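Local coordinates for protein helicase of the snf2/rad54 family (Sulfolobus solfataricus, PDB 1Z5Z) that probably uses ATP hydrolysis to move along or remodel double-stranded DNA and its bound proteins, as a SWI2/SNF2-family ATPase, at residues A[78-83]-A[95-100]. Numbering follows the deposited sequence.
Sequences IVDHPA and SGKMIR
Lys97 reaches from the first turn of helix 96-110 to Asp80, in the loop that follows helix 61-78. Its CB leaves the helix toward this loop. CG lies anti to the carbonyl carbon (chi1 -75°), and the chain beyond it is fully extended. CG passes Val79 O; Lys97 CD lies 3.6 Å from the same Val79 O, and CE is equally near. At the tip, Lys97 NZ forms a salt bridge with Asp80 OD1 at 2.9 Å, meeting this oxygen nearly along its C-O bond. Val79 CG2 stands beside NZ. Lys97 is buried, but its ammonium group has further partners in Glu227, a second salt bridge, and Phe190 O, a hydrogen bond. With the long chain cut back to an alanine, Asp80 and Glu227 would probably lose the positive charge they share, and the nearby Asp191 carboxylate may make that loss costlier. A water joins the two backbones: it donates to Val79 O at 2.6 Å and accepts from Lys97 N. Ser95 is the N-cap of the helix. Ser95 OG accepts from Met98 N and donates to Asp80 O at 2.8 Å, tilted 27° from the carbonyl plane. One hydroxyl thus caps the helix and ties it to the loop. Ser95 CB lies oblique to the His81 ring, 3.7 Å from His81 CD2, and Met98 CG lies at the ring edge. His81 ND1 accepts from Ala83 N in the ring plane, while NE2 is hydrogen-bonded to Ser91 O; both nitrogens hold the ring in place. The contact lies inside the C-terminal helicase lobe. Helix 39-55 touches Val79, helix 122-136 covers Asp80, His81 and Met98, and strand 216-222 of the parallel sheet runs against Val79 and Lys97.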
loop_
_atom_site.group_PDB
_atom_site.type_symbol
_atom_site.label_atom_id
_atom_site.label_comp_id
_atom_site.label_asym_id
_atom_site.label_seq_id
_atom_site.Cartn_x
_atom_site.Cartn_y
_atom_site.Cartn_z
ATOM N N ILE A 78 3.579 3.744 -7.776
ATOM C CA ILE A 78 2.688 4.562 -8.581
ATOM C C ILE A 78 1.252 4.475 -8.072
ATOM O O ILE A 78 0.566 5.507 -7.977
ATOM C CB ILE A 78 2.749 4.112 -10.092
ATOM C CG1 ILE A 78 4.075 4.602 -10.727
ATOM C CG2 ILE A 78 1.546 4.621 -10.860
ATOM C CD1 ILE A 78 4.228 4.139 -12.183
ATOM N N VAL A 79 0.795 3.275 -7.719
ATOM C CA VAL A 79 -0.588 3.179 -7.232
ATOM C C VAL A 79 -0.809 3.769 -5.846
ATOM O O VAL A 79 -1.959 3.903 -5.409
ATOM C CB VAL A 79 -1.119 1.727 -7.249
ATOM C CG1 VAL A 79 -1.017 1.168 -8.704
ATOM C CG2 VAL A 79 -0.331 0.861 -6.262
ATOM N N ASP A 80 0.282 4.123 -5.154
ATOM C CA ASP A 80 0.194 4.734 -3.837
ATOM C C ASP A 80 0.178 6.248 -4.032
ATOM O O ASP A 80 -0.690 6.920 -3.540
ATOM C CB ASP A 80 1.417 4.352 -2.979
ATOM C CG ASP A 80 1.192 3.100 -2.160
ATOM O OD1 ASP A 80 0.204 2.344 -2.436
ATOM O OD2 ASP A 80 2.007 2.876 -1.239
ATOM N N HIS A 81 1.181 6.786 -4.729
ATOM C CA HIS A 81 1.248 8.225 -4.947
ATOM C C HIS A 81 2.328 8.586 -5.958
ATOM O O HIS A 81 3.514 8.259 -5.777
ATOM C CB HIS A 81 1.533 8.945 -3.639
ATOM C CG HIS A 81 1.190 10.402 -3.668
ATOM N ND1 HIS A 81 1.757 11.290 -4.563
ATOM C CD2 HIS A 81 0.302 11.119 -2.935
ATOM C CE1 HIS A 81 1.229 12.487 -4.383
ATOM N NE2 HIS A 81 0.345 12.409 -3.399
ATOM N N PRO A 82 1.945 9.292 -7.028
ATOM C CA PRO A 82 2.931 9.661 -8.038
ATOM C C PRO A 82 4.174 10.385 -7.507
ATOM O O PRO A 82 5.241 10.284 -8.102
ATOM C CB PRO A 82 2.121 10.508 -9.020
ATOM C CG PRO A 82 0.979 11.015 -8.218
ATOM C CD PRO A 82 0.615 9.820 -7.378
ATOM N N ALA A 83 4.064 11.086 -6.388
ATOM C CA ALA A 83 5.243 11.812 -5.860
ATOM C C ALA A 83 6.410 10.914 -5.392
ATOM O O ALA A 83 7.559 11.379 -5.257
ATOM C CB ALA A 83 4.824 12.719 -4.726
ATOM N N SER A 95 -3.594 11.258 -5.765
ATOM C CA SER A 95 -3.720 9.839 -5.453
ATOM C C SER A 95 -5.149 9.286 -5.203
ATOM O O SER A 95 -5.808 9.663 -4.259
ATOM C CB SER A 95 -2.782 9.521 -4.242
ATOM O OG SER A 95 -3.151 8.288 -3.611
ATOM N N GLY A 96 -5.604 8.370 -6.051
ATOM C CA GLY A 96 -6.911 7.755 -5.830
ATOM C C GLY A 96 -7.047 7.244 -4.398
ATOM O O GLY A 96 -8.097 7.443 -3.782
ATOM N N LYS A 97 -5.984 6.604 -3.867
ATOM C CA LYS A 97 -5.960 6.072 -2.494
ATOM C C LYS A 97 -6.023 7.145 -1.419
ATOM O O LYS A 97 -6.746 7.007 -0.435
ATOM C CB LYS A 97 -4.681 5.218 -2.248
ATOM C CG LYS A 97 -4.711 3.832 -2.893
ATOM C CD LYS A 97 -3.581 2.945 -2.331
ATOM C CE LYS A 97 -3.511 1.626 -3.053
ATOM N NZ LYS A 97 -2.313 0.867 -2.644
ATOM N N MET A 98 -5.233 8.203 -1.589
ATOM C CA MET A 98 -5.230 9.316 -0.646
ATOM C C MET A 98 -6.630 9.936 -0.635
ATOM O O MET A 98 -7.149 10.304 0.412
ATOM C CB MET A 98 -4.217 10.379 -1.091
ATOM C CG MET A 98 -3.027 10.630 -0.182
ATOM S SD MET A 98 -2.741 9.614 1.292
ATOM C CE MET A 98 -3.609 10.624 2.384
ATOM N N ILE A 99 -7.243 10.052 -1.805
ATOM C CA ILE A 99 -8.574 10.638 -1.880
ATOM C C ILE A 99 -9.562 9.803 -1.065
ATOM O O ILE A 99 -10.374 10.362 -0.332
ATOM C CB ILE A 99 -9.038 10.742 -3.351
ATOM C CG1 ILE A 99 -8.301 11.885 -4.039
ATOM C CG2 ILE A 99 -10.574 10.944 -3.429
ATOM C CD1 ILE A 99 -8.270 11.756 -5.575
ATOM N N ARG A 100 -9.507 8.477 -1.185
ATOM C CA ARG A 100 -10.427 7.665 -0.409
ATOM C C ARG A 100 -10.034 7.685 1.063
ATOM O O ARG A 100 -10.901 7.604 1.935
ATOM C CB ARG A 100 -10.456 6.206 -0.899
ATOM C CG ARG A 100 -11.108 6.025 -2.242
ATOM C CD ARG A 100 -12.618 6.191 -2.141
ATOM N NE ARG A 100 -13.294 4.941 -2.469
ATOM C CZ ARG A 100 -14.025 4.236 -1.611
ATOM N NH1 ARG A 100 -14.590 3.097 -2.015
ATOM N NH2 ARG A 100 -14.195 4.669 -0.357
HETATM O O HOH W 1 -3.928 5.552 -5.751
#